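Local structure of phytase (Citrobacter braakii, 3ZHC) at residues R72-Y83 with Q376-L387; T187-S195 with Q252-G260. The protein belongs to branch 2 of the histidine phosphatase superfamily, whose members pair an alpha/beta domain built on a mixed sheet with a largely helical one. The protein carries 2 engineered substitutions. All coordinates share one frame; numbering follows the deposited sequence.

Contacts 1 and 2 lie about 25 Å apart between centres, about 16 Å and 25 Å from the centre of the chain respectively. Along the sequence, both segments of contact 2 fall between the two of contact 1. They nevertheless touch: Arg382 NH1 of contact 1 packs 3.5 Å from Val253 CG2 of contact 2. Helix 231-247 is a common neighbour: Leu378 and Met381 lean on it in contact 1, Ala254 in contact 2. Each contact includes a Schellman helix end. In each an arginine also reaches a carbonyl near that end, in a straight bond in contact 2 but only weakly or doubtfully in contact 1. A formic acid molecule, probably from the crystallisation liquor, sits at contact 2.

Contact 1: R72-Y83 with Q376-L387; sequences RGGELVSELGQY and QTLRDMRDIQPL
Leu387 is held at both ends of its backbone by Glu79 and Gln82: its N meets Glu79 OE1 at 2.8 Å in a nearly straight bond (173°) from above the carboxylate plane, and its O accepts from Gln82 NE2 at 2.9 Å, in the carbonyl plane. Glu79 reaches this amide because its chain folds back at chi2 (-63°). Gln376 NE2 donates to Leu76 O at 2.9 Å, adding to the weak helical bond that carbonyl receives from Leu80 N. Arg72 NH2 sits 2.5 Å from Arg382 O, a doubtfully short value for a bent bond, and weakly bonds Met381 O; a water also joins Arg72 NH1 to Arg382 O.

Ile384 packs against both charged and apolar groups: its CD1 lies over one face of the Arg72 guanidinium, 3.5 Å from CZ, while its CG2 meets Glu75 OE2 and, in an apolar contact, Leu76 CD2. The Leu80 and Leu387 side chains lie side by side and point the same way, with Leu80 CD2 3.7 Å from Leu387 CD1.

Behind the interface, Val77 faces helix 113-126, and Arg382 NH1 bonds Met250 O and Glu246 O. Helix 71-90 thus packs against the connection leaving strand 366-375 of the mixed sheet, where a short helix ends in a Schellman motif: Ile384, with positive phi, gives its N to Met381 O, and Gln385 N returns to Asp380 O.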
loop_
_atom_site.group_PDB
_atom_site.type_symbol
_atom_site.label_atom_id
_atom_site.label_comp_id
_atom_site.label_asym_id
_atom_site.label_seq_id
_atom_site.Cartn_x
_atom_site.Cartn_y
_atom_site.Cartn_z
ATOM N N ARG B 72 -8.462 -29.829 -1.796
ATOM C CA ARG B 72 -8.584 -28.736 -0.850
ATOM C C ARG B 72 -8.889 -27.383 -1.555
ATOM O O ARG B 72 -9.663 -26.572 -1.029
ATOM C CB ARG B 72 -7.339 -28.633 -0.024
ATOM C CG ARG B 72 -7.320 -27.442 0.851
ATOM C CD ARG B 72 -6.667 -27.719 2.078
ATOM N NE ARG B 72 -6.430 -26.491 2.843
ATOM C CZ ARG B 72 -6.174 -26.460 4.146
ATOM N NH1 ARG B 72 -6.121 -27.593 4.876
ATOM N NH2 ARG B 72 -5.973 -25.283 4.738
ATOM N N GLY B 73 -8.272 -27.161 -2.722
ATOM C CA GLY B 73 -8.550 -25.985 -3.548
ATOM C C GLY B 73 -10.010 -25.966 -3.970
ATOM O O GLY B 73 -10.663 -24.926 -3.908
ATOM N N GLY B 74 -10.508 -27.133 -4.395
ATOM C CA GLY B 74 -11.915 -27.315 -4.723
ATOM C C GLY B 74 -12.817 -27.005 -3.532
ATOM O O GLY B 74 -13.767 -26.266 -3.668
ATOM N N GLU B 75 -12.487 -27.575 -2.372
ATOM C CA GLU B 75 -13.260 -27.370 -1.113
ATOM C C GLU B 75 -13.377 -25.877 -0.736
ATOM O O GLU B 75 -14.440 -25.420 -0.319
ATOM C CB GLU B 75 -12.641 -28.175 0.043
ATOM C CG GLU B 75 -13.520 -28.274 1.302
ATOM C CD GLU B 75 -12.883 -29.119 2.441
ATOM O OE1 GLU B 75 -11.983 -29.976 2.159
ATOM O OE2 GLU B 75 -13.292 -28.923 3.620
ATOM N N LEU B 76 -12.281 -25.135 -0.894
ATOM C CA LEU B 76 -12.274 -23.677 -0.636
ATOM C C LEU B 76 -13.155 -22.900 -1.639
ATOM O O LEU B 76 -13.821 -21.939 -1.255
ATOM C CB LEU B 76 -10.841 -23.125 -0.629
ATOM C CG LEU B 76 -10.004 -23.561 0.579
ATOM C CD1 LEU B 76 -8.539 -23.287 0.354
ATOM C CD2 LEU B 76 -10.526 -22.869 1.886
ATOM N N VAL B 77 -13.151 -23.316 -2.912
ATOM C CA VAL B 77 -14.034 -22.685 -3.922
ATOM C C VAL B 77 -15.524 -23.009 -3.598
ATOM O O VAL B 77 -16.388 -22.154 -3.787
ATOM C CB VAL B 77 -13.670 -23.064 -5.375
ATOM C CG1 VAL B 77 -14.695 -22.487 -6.364
ATOM C CG2 VAL B 77 -12.253 -22.578 -5.732
ATOM N N SER B 78 -15.803 -24.233 -3.108
ATOM C CA SER B 78 -17.183 -24.621 -2.724
ATOM C C SER B 78 -17.686 -23.741 -1.575
ATOM O O SER B 78 -18.858 -23.434 -1.511
ATOM C CB SER B 78 -17.282 -26.117 -2.365
ATOM O OG SER B 78 -16.560 -26.425 -1.181
ATOM N N GLU B 79 -16.774 -23.336 -0.670
ATOM C CA GLU B 79 -17.123 -22.394 0.409
ATOM C C GLU B 79 -17.565 -21.039 -0.153
ATOM O O GLU B 79 -18.499 -20.439 0.370
ATOM C CB GLU B 79 -15.957 -22.184 1.400
ATOM C CG GLU B 79 -15.699 -23.364 2.331
ATOM C CD GLU B 79 -16.871 -23.667 3.256
ATOM O OE1 GLU B 79 -17.699 -22.764 3.526
ATOM O OE2 GLU B 79 -16.964 -24.811 3.707
ATOM N N LEU B 80 -16.887 -20.562 -1.209
ATOM C CA LEU B 80 -17.312 -19.335 -1.901
ATOM C C LEU B 80 -18.655 -19.567 -2.606
ATOM O O LEU B 80 -19.524 -18.721 -2.544
ATOM C CB LEU B 80 -16.250 -18.828 -2.896
ATOM C CG LEU B 80 -14.960 -18.286 -2.275
ATOM C CD1 LEU B 80 -13.979 -17.943 -3.348
ATOM C CD2 LEU B 80 -15.234 -17.053 -1.362
ATOM N N GLY B 81 -18.803 -20.724 -3.264
ATOM C CA GLY B 81 -20.075 -21.110 -3.924
ATOM C C GLY B 81 -21.236 -21.113 -2.942
ATOM O O GLY B 81 -22.322 -20.621 -3.252
ATOM N N GLN B 82 -20.975 -21.665 -1.754
ATOM C CA GLN B 82 -21.931 -21.734 -0.642
ATOM C C GLN B 82 -22.286 -20.335 -0.156
ATOM O O GLN B 82 -23.468 -20.015 -0.023
ATOM C CB GLN B 82 -21.344 -22.625 0.491
ATOM C CG GLN B 82 -22.015 -22.568 1.859
ATOM C CD GLN B 82 -21.392 -23.592 2.822
ATOM O OE1 GLN B 82 -21.566 -24.813 2.638
ATOM N NE2 GLN B 82 -20.656 -23.096 3.861
ATOM N N TYR B 83 -21.265 -19.504 0.107
ATOM C CA TYR B 83 -21.489 -18.088 0.516
ATOM C C TYR B 83 -22.293 -17.334 -0.546
ATOM O O TYR B 83 -23.244 -16.622 -0.208
ATOM C CB TYR B 83 -20.166 -17.357 0.810
ATOM C CG TYR B 83 -20.279 -15.833 0.893
ATOM C CD1 TYR B 83 -20.734 -15.205 2.056
ATOM C CD2 TYR B 83 -19.926 -15.017 -0.204
ATOM C CE1 TYR B 83 -20.843 -13.790 2.136
ATOM C CE2 TYR B 83 -20.032 -13.607 -0.130
ATOM C CZ TYR B 83 -20.495 -13.010 1.051
ATOM O OH TYR B 83 -20.600 -11.639 1.134
ATOM N N GLN B 376 -11.167 -15.074 -0.101
ATOM C CA GLN B 376 -10.923 -15.599 1.241
ATOM C C GLN B 376 -9.602 -15.100 1.708
ATOM O O GLN B 376 -8.628 -15.080 0.923
ATOM C CB GLN B 376 -10.885 -17.115 1.230
ATOM C CG GLN B 376 -12.266 -17.762 1.030
ATOM C CD GLN B 376 -12.212 -19.011 0.199
ATOM O OE1 GLN B 376 -11.646 -19.005 -0.875
ATOM N NE2 GLN B 376 -12.819 -20.094 0.687
ATOM N N THR B 377 -9.525 -14.692 2.982
ATOM C CA THR B 377 -8.247 -14.319 3.581
ATOM C C THR B 377 -7.356 -15.564 3.624
ATOM O O THR B 377 -7.858 -16.702 3.556
ATOM C CB THR B 377 -8.393 -13.724 5.004
ATOM O OG1 THR B 377 -9.047 -14.657 5.863
ATOM C CG2 THR B 377 -9.201 -12.426 4.972
ATOM N N LEU B 378 -6.050 -15.357 3.724
ATOM C CA LEU B 378 -5.084 -16.469 3.763
ATOM C C LEU B 378 -5.339 -17.373 4.993
ATOM O O LEU B 378 -5.211 -18.586 4.918
ATOM C CB LEU B 378 -3.636 -15.925 3.728
ATOM C CG LEU B 378 -2.455 -16.901 3.590
ATOM C CD1 LEU B 378 -2.644 -17.848 2.404
ATOM C CD2 LEU B 378 -1.142 -16.132 3.470
ATOM N N ARG B 379 -5.704 -16.742 6.106
ATOM C CA ARG B 379 -6.117 -17.425 7.339
ATOM C C ARG B 379 -7.342 -18.311 7.079
ATOM O O ARG B 379 -7.375 -19.476 7.503
ATOM C CB ARG B 379 -6.452 -16.377 8.405
ATOM C CG ARG B 379 -6.652 -16.873 9.840
ATOM C CD ARG B 379 -5.339 -17.206 10.529
ATOM N NE ARG B 379 -4.951 -18.622 10.408
ATOM C CZ ARG B 379 -3.741 -19.109 10.710
ATOM N NH1 ARG B 379 -2.740 -18.307 11.155
ATOM N NH2 ARG B 379 -3.514 -20.411 10.568
ATOM N N ASP B 380 -8.346 -17.756 6.370
ATOM C CA ASP B 380 -9.582 -18.517 6.032
ATOM C C ASP B 380 -9.329 -19.671 5.035
ATOM O O ASP B 380 -10.109 -20.615 4.989
ATOM C CB ASP B 380 -10.710 -17.581 5.514
ATOM C CG ASP B 380 -11.388 -16.739 6.650
ATOM O OD1 ASP B 380 -10.938 -16.769 7.831
ATOM O OD2 ASP B 380 -12.386 -16.043 6.345
ATOM N N MET B 381 -8.251 -19.582 4.245
ATOM C CA MET B 381 -7.832 -20.682 3.372
ATOM C C MET B 381 -7.178 -21.733 4.239
ATOM O O MET B 381 -7.574 -22.893 4.214
ATOM C CB MET B 381 -6.867 -20.209 2.298
ATOM C CG MET B 381 -7.517 -19.283 1.278
ATOM S SD MET B 381 -6.370 -18.587 0.114
ATOM C CE MET B 381 -7.496 -17.655 -0.949
ATOM N N ARG B 382 -6.175 -21.296 5.008
ATOM C CA ARG B 382 -5.419 -22.134 5.953
ATOM C C ARG B 382 -6.316 -22.964 6.860
ATOM O O ARG B 382 -6.091 -24.153 7.009
ATOM C CB ARG B 382 -4.504 -21.239 6.824
ATOM C CG ARG B 382 -3.528 -21.960 7.790
ATOM C CD ARG B 382 -2.556 -22.773 7.043
ATOM N NE ARG B 382 -1.428 -23.263 7.854
ATOM C CZ ARG B 382 -0.360 -23.900 7.350
ATOM N NH1 ARG B 382 -0.255 -24.131 6.028
ATOM N NH2 ARG B 382 0.616 -24.312 8.161
ATOM N N ASP B 383 -7.328 -22.328 7.443
ATOM C CA ASP B 383 -8.280 -22.989 8.356
ATOM C C ASP B 383 -9.484 -23.648 7.669
ATOM O O ASP B 383 -10.215 -24.395 8.316
ATOM C CB ASP B 383 -8.837 -21.967 9.362
ATOM C CG ASP B 383 -7.767 -21.305 10.204
ATOM O OD1 ASP B 383 -6.716 -21.905 10.466
ATOM O OD2 ASP B 383 -7.997 -20.158 10.612
ATOM N N ILE B 384 -9.681 -23.369 6.361
ATOM C CA ILE B 384 -10.894 -23.784 5.595
ATOM C C ILE B 384 -12.127 -23.328 6.396
ATOM O O ILE B 384 -12.999 -24.133 6.772
ATOM C CB ILE B 384 -10.942 -25.302 5.245
ATOM C CG1 ILE B 384 -9.638 -25.761 4.611
ATOM C CG2 ILE B 384 -12.122 -25.595 4.292
ATOM C CD1 ILE B 384 -9.618 -27.248 4.267
ATOM N N GLN B 385 -12.155 -22.020 6.658
ATOM C CA GLN B 385 -13.197 -21.377 7.416
ATOM C C GLN B 385 -14.551 -21.565 6.720
ATOM O O GLN B 385 -14.686 -21.175 5.557
ATOM C CB GLN B 385 -12.877 -19.872 7.586
ATOM C CG GLN B 385 -13.993 -19.005 8.246
ATOM C CD GLN B 385 -14.372 -19.475 9.621
ATOM O OE1 GLN B 385 -13.510 -19.680 10.478
ATOM N NE2 GLN B 385 -15.671 -19.647 9.853
ATOM N N PRO B 386 -15.560 -22.180 7.426
ATOM C CA PRO B 386 -16.893 -22.285 6.799
ATOM C C PRO B 386 -17.493 -20.890 6.558
ATOM O O PRO B 386 -17.536 -20.082 7.485
ATOM C CB PRO B 386 -17.720 -23.087 7.821
ATOM C CG PRO B 386 -16.957 -22.998 9.116
ATOM C CD PRO B 386 -15.520 -22.841 8.753
ATOM N N LEU B 387 -17.932 -20.621 5.322
ATOM C CA LEU B 387 -18.477 -19.294 4.953
ATOM C C LEU B 387 -20.010 -19.276 4.952
ATOM O O LEU B 387 -20.652 -20.244 4.544
ATOM C CB LEU B 387 -17.945 -18.845 3.583
ATOM C CG LEU B 387 -16.425 -18.680 3.427
ATOM C CD1 LEU B 387 -16.081 -18.294 1.981
ATOM C CD2 LEU B 387 -15.879 -17.660 4.396
HETATM O O HOH W 1 -6.422 -26.978 8.053
#

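Contact 2: T187-S195 with Q252-G260; sequences TLENVLNFS and QVAWGRITG. With FMT (formic acid), chain P.
Asn190 touches the opposing loop through its carbonyl, with O 4.1 Å from Arg257 CD. Val191 does far more. Its CG1, anti to the backbone N (chi1 172°), lies 3.6 Å from Ala254 CB and also approaches Ile258, whereas its carbonyl O takes a 3.0 Å hydrogen bond from Arg257 NH1. That bond is almost straight (172°) and lies in the guanidinium plane, though the donor is tilted from the plane of the carbonyl. The arginine chain, extended from CG to NE, delivers the group; Trp255 CB sits over the centre of one guanidinium face, and Asp57 forms a salt bridge with NH2.

Leu192 crosses the indole obliquely, its CD2 lying 4.1 Å from Trp255 CZ3, while Trp255 NE1 bonds Gln58 O. At Asn193 the helix 182-192 closes in a Schellman motif: phi turns positive, Phe194 N bonds Glu189 O at 2.8 Å, and Asn193 N weakly reaches Asn190 O. This break in the helix leaves Val191 O without the usual amide four residues on, which fits its use by Arg257. Asn193 also places CB over a guanidinium face, 3.9 Å from Arg257 NH1, and a water links its ND2 to Arg257 NH2, weakly on the arginine side. Past Phe194, Ser195 donates its N to O2 of the formic acid at 2.9 Å; Lys208 NZ also bonds that molecule.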
loop_
_atom_site.group_PDB
_atom_site.type_symbol
_atom_site.label_atom_id
_atom_site.label_comp_id
_atom_site.label_asym_id
_atom_site.label_seq_id
_atom_site.Cartn_x
_atom_site.Cartn_y
_atom_site.Cartn_z
ATOM N N THR B 187 14.015 -10.012 1.864
ATOM C CA THR B 187 13.116 -10.913 2.617
ATOM C C THR B 187 13.028 -12.279 1.927
ATOM O O THR B 187 13.144 -13.320 2.593
ATOM C CB THR B 187 11.706 -10.298 2.824
ATOM O OG1 THR B 187 11.834 -9.030 3.473
ATOM C CG2 THR B 187 10.817 -11.210 3.695
ATOM N N LEU B 188 12.832 -12.278 0.606
ATOM C CA LEU B 188 12.801 -13.541 -0.166
ATOM C C LEU B 188 14.123 -14.324 0.017
ATOM O O LEU B 188 14.102 -15.522 0.272
ATOM C CB LEU B 188 12.509 -13.298 -1.657
ATOM C CG LEU B 188 12.525 -14.533 -2.584
ATOM C CD1 LEU B 188 11.540 -15.598 -2.071
ATOM C CD2 LEU B 188 12.202 -14.142 -3.990
ATOM N N GLU B 189 15.243 -13.619 -0.115
ATOM C CA GLU B 189 16.594 -14.191 0.104
ATOM C C GLU B 189 16.764 -14.804 1.497
ATOM O O GLU B 189 17.336 -15.880 1.619
ATOM C CB GLU B 189 17.648 -13.133 -0.140
ATOM C CG GLU B 189 17.816 -12.786 -1.641
ATOM C CD GLU B 189 18.452 -11.427 -1.880
ATOM O OE1 GLU B 189 19.019 -10.834 -0.925
ATOM O OE2 GLU B 189 18.386 -10.935 -3.031
ATOM N N ASN B 190 16.261 -14.106 2.533
ATOM C CA ASN B 190 16.294 -14.622 3.911
ATOM C C ASN B 190 15.441 -15.882 4.058
ATOM O O ASN B 190 15.847 -16.838 4.719
ATOM C CB ASN B 190 15.826 -13.556 4.911
ATOM C CG ASN B 190 15.942 -14.017 6.360
ATOM O OD1 ASN B 190 17.034 -14.243 6.867
ATOM N ND2 ASN B 190 14.794 -14.156 7.031
ATOM N N VAL B 191 14.257 -15.874 3.431
ATOM C CA VAL B 191 13.327 -17.037 3.484
ATOM C C VAL B 191 13.943 -18.279 2.781
ATOM O O VAL B 191 13.830 -19.400 3.273
ATOM C CB VAL B 191 11.934 -16.656 2.921
ATOM C CG1 VAL B 191 11.032 -17.858 2.785
ATOM C CG2 VAL B 191 11.275 -15.586 3.843
ATOM N N LEU B 192 14.594 -18.054 1.648
ATOM C CA LEU B 192 15.284 -19.105 0.915
ATOM C C LEU B 192 16.636 -19.513 1.528
ATOM O O LEU B 192 17.176 -20.543 1.159
ATOM C CB LEU B 192 15.572 -18.641 -0.524
ATOM C CG LEU B 192 14.445 -18.369 -1.505
ATOM C CD1 LEU B 192 14.996 -17.628 -2.703
ATOM C CD2 LEU B 192 13.789 -19.660 -1.922
ATOM N N ASN B 193 17.171 -18.694 2.455
ATOM C CA ASN B 193 18.574 -18.797 2.936
ATOM C C ASN B 193 19.472 -18.834 1.700
ATOM O O ASN B 193 20.289 -19.723 1.530
ATOM C CB ASN B 193 18.794 -19.993 3.891
ATOM C CG ASN B 193 20.097 -19.858 4.731
ATOM O OD1 ASN B 193 20.624 -18.735 4.933
ATOM N ND2 ASN B 193 20.619 -21.012 5.230
ATOM N N PHE B 194 19.266 -17.822 0.842
ATOM C CA PHE B 194 19.891 -17.713 -0.487
ATOM C C PHE B 194 21.410 -17.694 -0.452
ATOM O O PHE B 194 22.041 -18.327 -1.293
ATOM C CB PHE B 194 19.339 -16.455 -1.221
ATOM C CG PHE B 194 19.912 -16.235 -2.605
ATOM C CD1 PHE B 194 19.666 -17.151 -3.632
ATOM C CD2 PHE B 194 20.694 -15.090 -2.888
ATOM C CE1 PHE B 194 20.189 -16.953 -4.929
ATOM C CE2 PHE B 194 21.218 -14.880 -4.174
ATOM C CZ PHE B 194 20.969 -15.812 -5.202
ATOM N N SER B 195 21.976 -16.972 0.530
ATOM C CA SER B 195 23.446 -16.863 0.725
ATOM C C SER B 195 24.155 -18.220 0.838
ATOM O O SER B 195 25.314 -18.349 0.459
ATOM C CB SER B 195 23.765 -16.029 1.982
ATOM O OG SER B 195 23.330 -14.695 1.834
ATOM N N GLN B 252 4.593 -27.240 6.925
ATOM C CA GLN B 252 5.817 -26.431 6.909
ATOM C C GLN B 252 5.841 -25.546 5.657
ATOM O O GLN B 252 6.204 -26.003 4.570
ATOM C CB GLN B 252 7.057 -27.339 6.967
ATOM C CG GLN B 252 8.383 -26.599 7.285
ATOM C CD GLN B 252 8.560 -26.260 8.785
ATOM O OE1 GLN B 252 7.600 -26.312 9.588
ATOM N NE2 GLN B 252 9.796 -25.916 9.165
ATOM N N VAL B 253 5.451 -24.273 5.829
ATOM C CA VAL B 253 5.412 -23.296 4.733
ATOM C C VAL B 253 6.704 -22.526 4.735
ATOM O O VAL B 253 7.076 -21.959 5.755
ATOM C CB VAL B 253 4.230 -22.309 4.879
ATOM C CG1 VAL B 253 4.229 -21.298 3.748
ATOM C CG2 VAL B 253 2.900 -23.064 4.936
ATOM N N ALA B 254 7.393 -22.514 3.587
ATOM C CA ALA B 254 8.642 -21.774 3.418
ATOM C C ALA B 254 9.683 -22.091 4.528
ATOM O O ALA B 254 10.370 -21.191 5.037
ATOM C CB ALA B 254 8.346 -20.261 3.335
ATOM N N TRP B 255 9.771 -23.385 4.890
ATOM C CA TRP B 255 10.701 -23.882 5.916
ATOM C C TRP B 255 10.512 -23.175 7.298
ATOM O O TRP B 255 11.452 -23.037 8.068
ATOM C CB TRP B 255 12.153 -23.777 5.390
ATOM C CG TRP B 255 12.294 -24.392 4.017
ATOM C CD1 TRP B 255 12.422 -25.718 3.725
ATOM C CD2 TRP B 255 12.306 -23.703 2.760
ATOM N NE1 TRP B 255 12.516 -25.900 2.372
ATOM C CE2 TRP B 255 12.448 -24.680 1.753
ATOM C CE3 TRP B 255 12.212 -22.350 2.385
ATOM C CZ2 TRP B 255 12.497 -24.349 0.377
ATOM C CZ3 TRP B 255 12.260 -22.014 1.009
ATOM C CH2 TRP B 255 12.401 -23.003 0.034
ATOM N N GLY B 256 9.261 -22.752 7.566
ATOM C CA GLY B 256 8.873 -22.026 8.775
ATOM C C GLY B 256 9.484 -20.657 8.966
ATOM O O GLY B 256 9.514 -20.167 10.088
ATOM N N ARG B 257 9.952 -20.029 7.882
ATOM C CA ARG B 257 10.703 -18.740 7.962
ATOM C C ARG B 257 9.912 -17.448 7.670
ATOM O O ARG B 257 10.496 -16.372 7.720
ATOM C CB ARG B 257 11.921 -18.808 7.031
ATOM C CG ARG B 257 12.979 -19.806 7.481
ATOM C CD ARG B 257 13.908 -20.115 6.338
ATOM N NE ARG B 257 14.797 -21.221 6.627
ATOM C CZ ARG B 257 15.464 -21.940 5.708
ATOM N NH1 ARG B 257 15.365 -21.684 4.383
ATOM N NH2 ARG B 257 16.248 -22.937 6.115
ATOM N N ILE B 258 8.613 -17.541 7.370
ATOM C CA ILE B 258 7.780 -16.326 7.141
ATOM C C ILE B 258 7.157 -15.934 8.502
ATOM O O ILE B 258 6.422 -16.738 9.090
ATOM C CB ILE B 258 6.672 -16.530 6.084
ATOM C CG1 ILE B 258 7.269 -17.034 4.772
ATOM C CG2 ILE B 258 5.899 -15.218 5.858
ATOM C CD1 ILE B 258 6.277 -17.143 3.632
ATOM N N THR B 259 7.463 -14.701 8.955
ATOM C CA THR B 259 6.996 -14.130 10.240
ATOM C C THR B 259 5.960 -13.024 10.059
ATOM O O THR B 259 6.337 -11.875 9.789
ATOM C CB THR B 259 8.170 -13.473 10.993
ATOM O OG1 THR B 259 9.290 -14.366 11.034
ATOM C CG2 THR B 259 7.759 -13.080 12.420
ATOM N N GLY B 260 4.669 -13.339 10.195
ATOM C CA GLY B 260 3.609 -12.300 10.109
ATOM C C GLY B 260 3.302 -11.675 8.757
ATOM O O GLY B 260 4.010 -11.911 7.759
HETATM C C FMT P . 20.133 -15.006 2.659
HETATM O O1 FMT P . 19.701 -14.183 3.420
HETATM O O2 FMT P . 20.598 -14.669 1.578
HETATM O O HOH W 2 18.764 -23.455 5.285
#